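Local coordinates for protein endoglucanase (PDB 2E4T) that hydrolyses internal beta-1,4-glucosidic bonds of cellulose, and probably xyloglucan, with this glycoside hydrolase family 44 module of a larger multidomain enzyme, at residues F145-D150 with F161-V166; N167-A172 with T176-Y181. All blocks are in the same frame, centred on the assembly; numbering follows the deposited sequence.

Contact 1. Residues F145-D150 with F161-V166; sequences FSLTPD and FVNYLV. With CA (calcium ion), chain C.
The ring of Phe145 lies against the side chain of Asn163, one of its faces covered by Asn163 CB in a CH-pi contact, with CB 4.1 Å from the centroid of the Phe145 ring. The carboxamide continues along the same side: its carbon CG comes to 3.4 Å from Phe145 CD2, and the amide plane is inclined by 28° to the ring. Asn163 CG stands anti to its own backbone N (chi1 179°), which carries the amide off the helix toward the loop. Its amide nitrogen gives a hydrogen bond to water 1 (Asn163 ND2 to water O, 2.9 Å), and that water donates in turn to Ser146 O at 2.8 Å, bridging residues 145-150 and 161-166. Two residues on from Phe145, Leu147 meets Tyr164, the neighbour of Asn163, in two ways: its methyl CD2 packs 3.9 Å from Tyr164 CD1, while its carbonyl O sits at the ring edge, near the ring plane, 3.4 Å from Tyr164 CE1.

The helix belongs to the catalytic TIM barrel of the family 44 module, leading into barrel strand 180-183, and the loop connects strands 134-138 and 155-157. An ST turn shapes this loop, Thr148 N donating to Ser146 OG; Glu160, on the same helix, accepts from Ser146 N and adds a direct tether. Beyond the turn, Pro149 packs on Trp53, and Asp150 O binds the calcium ion at 2.3 Å, together with Glu54, Asp153, Tyr155 and two waters.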
# COMPACT_ATOMS: atom_id res chain seq x y z
N PHE A 145 2.51 -17.17 -27.92
CA PHE A 145 3.26 -17.29 -26.68
C PHE A 145 3.96 -18.64 -26.55
O PHE A 145 3.41 -19.67 -27.00
CB PHE A 145 2.33 -17.13 -25.48
CG PHE A 145 1.62 -15.80 -25.39
CD1 PHE A 145 2.30 -14.62 -25.65
CD2 PHE A 145 0.28 -15.75 -25.01
CE1 PHE A 145 1.62 -13.40 -25.53
CE2 PHE A 145 -0.38 -14.53 -24.87
CZ PHE A 145 0.30 -13.37 -25.14
N SER A 146 5.05 -18.63 -25.80
CA SER A 146 5.70 -19.83 -25.36
C SER A 146 5.88 -19.79 -23.85
O SER A 146 6.09 -18.71 -23.26
CB SER A 146 7.07 -19.94 -25.99
OG SER A 146 7.72 -21.10 -25.54
N LEU A 147 5.85 -20.99 -23.23
CA LEU A 147 6.26 -21.13 -21.81
C LEU A 147 7.77 -21.21 -21.62
O LEU A 147 8.26 -21.19 -20.48
CB LEU A 147 5.58 -22.33 -21.18
CG LEU A 147 4.07 -22.32 -21.22
CD1 LEU A 147 3.50 -23.60 -20.64
CD2 LEU A 147 3.47 -21.11 -20.48
N THR A 148 8.49 -21.30 -22.73
CA THR A 148 9.96 -21.30 -22.70
C THR A 148 10.39 -20.11 -23.55
O THR A 148 10.68 -20.25 -24.76
CB THR A 148 10.58 -22.59 -23.23
OG1 THR A 148 10.05 -22.92 -24.51
CG2 THR A 148 10.24 -23.73 -22.37
N PRO A 149 10.33 -18.89 -22.98
CA PRO A 149 10.63 -17.71 -23.79
C PRO A 149 12.05 -17.76 -24.30
O PRO A 149 12.93 -18.38 -23.72
CB PRO A 149 10.44 -16.56 -22.79
CG PRO A 149 10.68 -17.15 -21.43
CD PRO A 149 10.01 -18.52 -21.58
N ASP A 150 12.26 -17.12 -25.44
CA ASP A 150 13.57 -17.13 -26.10
C ASP A 150 14.51 -16.16 -25.44
O ASP A 150 14.31 -14.96 -25.53
CB ASP A 150 13.38 -16.79 -27.57
CG ASP A 150 14.65 -16.87 -28.37
OD1 ASP A 150 15.75 -17.13 -27.80
OD2 ASP A 150 14.55 -16.77 -29.62
N PHE A 161 4.84 -12.91 -20.33
CA PHE A 161 5.09 -13.09 -18.89
C PHE A 161 3.74 -13.36 -18.18
O PHE A 161 3.60 -14.33 -17.40
CB PHE A 161 5.77 -11.82 -18.40
CG PHE A 161 6.13 -11.70 -16.93
CD1 PHE A 161 6.15 -12.76 -16.03
CD2 PHE A 161 6.51 -10.42 -16.49
CE1 PHE A 161 6.50 -12.54 -14.71
CE2 PHE A 161 6.88 -10.21 -15.17
CZ PHE A 161 6.88 -11.27 -14.28
N VAL A 162 2.75 -12.49 -18.40
CA VAL A 162 1.43 -12.70 -17.79
C VAL A 162 0.86 -14.06 -18.19
O VAL A 162 0.29 -14.79 -17.38
CB VAL A 162 0.49 -11.53 -18.09
CG1 VAL A 162 -0.91 -11.81 -17.56
CG2 VAL A 162 1.04 -10.25 -17.47
N ASN A 163 1.00 -14.42 -19.48
CA ASN A 163 0.48 -15.72 -19.92
C ASN A 163 1.14 -16.88 -19.12
O ASN A 163 0.47 -17.86 -18.77
CB ASN A 163 0.75 -15.88 -21.43
CG ASN A 163 0.25 -17.22 -21.91
OD1 ASN A 163 -0.97 -17.43 -22.03
ND2 ASN A 163 1.17 -18.17 -22.14
N TYR A 164 2.45 -16.78 -18.86
CA TYR A 164 3.13 -17.82 -18.10
C TYR A 164 2.50 -17.95 -16.70
O TYR A 164 2.26 -19.08 -16.19
CB TYR A 164 4.62 -17.48 -18.02
CG TYR A 164 5.44 -18.52 -17.31
CD1 TYR A 164 6.12 -19.48 -18.05
CD2 TYR A 164 5.60 -18.53 -15.91
CE1 TYR A 164 6.89 -20.46 -17.44
CE2 TYR A 164 6.38 -19.53 -15.32
CZ TYR A 164 7.01 -20.51 -16.09
OH TYR A 164 7.76 -21.46 -15.42
N LEU A 165 2.25 -16.81 -16.08
CA LEU A 165 1.66 -16.79 -14.72
C LEU A 165 0.22 -17.35 -14.74
O LEU A 165 -0.15 -18.15 -13.86
CB LEU A 165 1.69 -15.38 -14.17
CG LEU A 165 3.09 -14.84 -13.95
CD1 LEU A 165 3.01 -13.35 -13.56
CD2 LEU A 165 3.90 -15.60 -12.94
N VAL A 166 -0.59 -16.91 -15.71
CA VAL A 166 -1.97 -17.40 -15.80
C VAL A 166 -2.00 -18.89 -16.10
O VAL A 166 -2.83 -19.64 -15.55
CB VAL A 166 -2.74 -16.61 -16.89
CG1 VAL A 166 -4.10 -17.21 -17.19
CG2 VAL A 166 -2.88 -15.17 -16.43
CA CA C . 13.44 -12.84 -25.16
O HOH W 1 3.98 -17.62 -21.72
O HOH W 2 11.57 -13.43 -26.51
O HOH W 3 15.63 -11.97 -24.78

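Contact 2. Residues N167-A172 with T176-Y181; sequences NKYGNA and TGIKGY
Tyr169 packs against Thr176 and Ile178 at the alpha-to-beta connection between helix 158-169 and strand 180-183 of the TIM barrel. Gly170, the first residue past the helix, takes a positive phi (87°), a backbone shape that its lack of a side chain accommodates beside the carbonyl of Tyr169.

Among the side chains, Tyr169 CD2 approaches the terminal methyl of Ile178, CD1, at 4.1 Å, the two meeting at a slant. Tyr169 CB makes a carbon-to-carbonyl contact, 3.4 Å from Thr176 O. With Tyr169 CG anti to the carbonyl carbon (chi1 -67°), the ring extends toward helix 88-99, where its hydroxyl is hydrogen-bonded to Asp95 and His94 meets the ring edge-to-face. His94 also hydrogen-bonds Thr176 O, and so braces both segments.

Backbone contacts are close at the glycine of the returning segment. Gly177 CA points a hydrogen at Asn171 O, 3.4 Å away and fairly straight at 161°; the lack of a side chain at Gly177 lets its CA sit against both Asn171 O and Gly170 O. Ala172 CB, meanwhile, rests 3.3 Å from Ile178 O, while Ala172 N is hydrogen-bonded to Asp222 OD2.

Waters supply the bridging hydrogen bonds, linking carbonyls at and just past the helix end to amides of the returning segment. One donates to Tyr169 O and accepts from Thr176 N, beside a direct approach of Thr176 OG1 to Tyr169 O at 2.7 Å; a second donates to Gly170 O and accepts from Ile178 N. The ammonium of Lys179 has its main partner in Pro103 O, with a weak bond to a third water; that water's oxygen lies 2.7 Å from Ala172 O, to which it can donate, among more acceptors than it has protons.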
# COMPACT_ATOMS: atom_id res chain seq x y z
N ASN A 167 -1.09 -19.38 -16.95
CA ASN A 167 -0.98 -20.80 -17.20
C ASN A 167 -0.71 -21.58 -15.91
O ASN A 167 -1.27 -22.66 -15.69
CB ASN A 167 0.11 -21.04 -18.24
CG ASN A 167 0.29 -22.52 -18.52
OD1 ASN A 167 1.22 -23.14 -17.96
ND2 ASN A 167 -0.62 -23.11 -19.24
N LYS A 168 0.17 -21.03 -15.07
CA LYS A 168 0.55 -21.74 -13.84
C LYS A 168 -0.54 -21.68 -12.78
O LYS A 168 -0.77 -22.67 -12.09
CB LYS A 168 1.86 -21.18 -13.31
CG LYS A 168 2.35 -21.90 -12.08
CD LYS A 168 3.77 -21.47 -11.70
CE LYS A 168 4.24 -22.10 -10.35
NZ LYS A 168 3.17 -22.07 -9.37
N TYR A 169 -1.14 -20.50 -12.58
CA TYR A 169 -1.95 -20.23 -11.40
C TYR A 169 -3.43 -20.11 -11.67
O TYR A 169 -4.20 -19.98 -10.70
CB TYR A 169 -1.46 -18.95 -10.70
CG TYR A 169 -0.09 -19.08 -10.12
CD1 TYR A 169 0.16 -19.96 -9.10
CD2 TYR A 169 0.97 -18.32 -10.61
CE1 TYR A 169 1.43 -20.08 -8.52
CE2 TYR A 169 2.21 -18.39 -10.04
CZ TYR A 169 2.46 -19.30 -9.02
OH TYR A 169 3.72 -19.32 -8.47
N GLY A 170 -3.84 -20.05 -12.93
CA GLY A 170 -5.18 -19.63 -13.26
C GLY A 170 -5.25 -18.09 -13.41
O GLY A 170 -4.36 -17.38 -12.92
N ASN A 171 -6.32 -17.60 -13.99
CA ASN A 171 -6.50 -16.17 -14.12
C ASN A 171 -6.91 -15.54 -12.78
O ASN A 171 -7.17 -16.22 -11.77
CB ASN A 171 -7.43 -15.85 -15.28
CG ASN A 171 -8.90 -16.22 -15.01
OD1 ASN A 171 -9.42 -15.94 -13.96
ND2 ASN A 171 -9.53 -16.95 -15.92
N ALA A 172 -6.98 -14.20 -12.80
CA ALA A 172 -7.24 -13.45 -11.57
C ALA A 172 -8.58 -13.73 -10.93
O ALA A 172 -8.78 -13.37 -9.76
CB ALA A 172 -7.13 -11.97 -11.85
N THR A 176 -6.30 -19.14 -6.96
CA THR A 176 -4.85 -18.98 -6.86
C THR A 176 -4.30 -17.99 -7.85
O THR A 176 -3.07 -17.80 -7.93
CB THR A 176 -4.08 -20.28 -6.98
OG1 THR A 176 -4.34 -20.93 -8.20
CG2 THR A 176 -4.44 -21.25 -5.88
N GLY A 177 -5.14 -17.32 -8.64
CA GLY A 177 -4.60 -16.41 -9.62
C GLY A 177 -3.97 -15.20 -8.98
O GLY A 177 -4.37 -14.74 -7.91
N ILE A 178 -3.02 -14.62 -9.71
CA ILE A 178 -2.46 -13.31 -9.33
C ILE A 178 -3.49 -12.25 -9.71
O ILE A 178 -3.94 -12.14 -10.86
CB ILE A 178 -1.12 -13.11 -10.06
CG1 ILE A 178 -0.11 -14.07 -9.40
CG2 ILE A 178 -0.68 -11.65 -9.98
CD1 ILE A 178 1.16 -14.28 -10.20
N LYS A 179 -3.91 -11.45 -8.72
CA LYS A 179 -5.05 -10.55 -8.91
C LYS A 179 -4.71 -9.23 -9.56
O LYS A 179 -5.58 -8.65 -10.23
CB LYS A 179 -5.81 -10.33 -7.60
CG LYS A 179 -6.64 -11.49 -7.16
CD LYS A 179 -7.37 -11.15 -5.80
CE LYS A 179 -8.40 -12.14 -5.33
NZ LYS A 179 -7.77 -13.40 -4.91
N GLY A 180 -3.48 -8.73 -9.36
CA GLY A 180 -3.16 -7.41 -9.84
C GLY A 180 -1.77 -7.31 -10.41
O GLY A 180 -0.86 -8.05 -10.01
N TYR A 181 -1.63 -6.35 -11.35
CA TYR A 181 -0.35 -6.01 -11.92
C TYR A 181 -0.18 -4.52 -11.86
O TYR A 181 -1.11 -3.74 -12.10
CB TYR A 181 -0.26 -6.46 -13.40
CG TYR A 181 -0.35 -7.97 -13.54
CD1 TYR A 181 0.76 -8.77 -13.31
CD2 TYR A 181 -1.56 -8.59 -13.83
CE1 TYR A 181 0.68 -10.17 -13.40
CE2 TYR A 181 -1.67 -9.96 -13.89
CZ TYR A 181 -0.55 -10.77 -13.65
OH TYR A 181 -0.59 -12.14 -13.71
O HOH W 4 -6.63 -20.80 -9.31
O HOH W 5 -2.37 -15.54 -12.35
O HOH W 6 -9.59 -14.46 -7.37

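Contacts 1 and 2 follow one another along the chain without nesting or crossing. From the N-terminal side, contact 1 closes the excursion that leaves the calcium-binding loop, runs through strand 155-157 and enters helix 158-169, fastening residues 145-147 to the middle of that helix. Contact 2 opens at the helix's last turn and closes the short loop leading into barrel strand 180-183. Their centres lie 13 Å apart, and helix 158-169 is common to both. They also touch directly: Leu147 CD1 packs 3.5 Å from Asn167 OD1, and Leu165 and Val162 both meet the hydroxyl end of Tyr181, joining outer loop, helix and inner barrel strand.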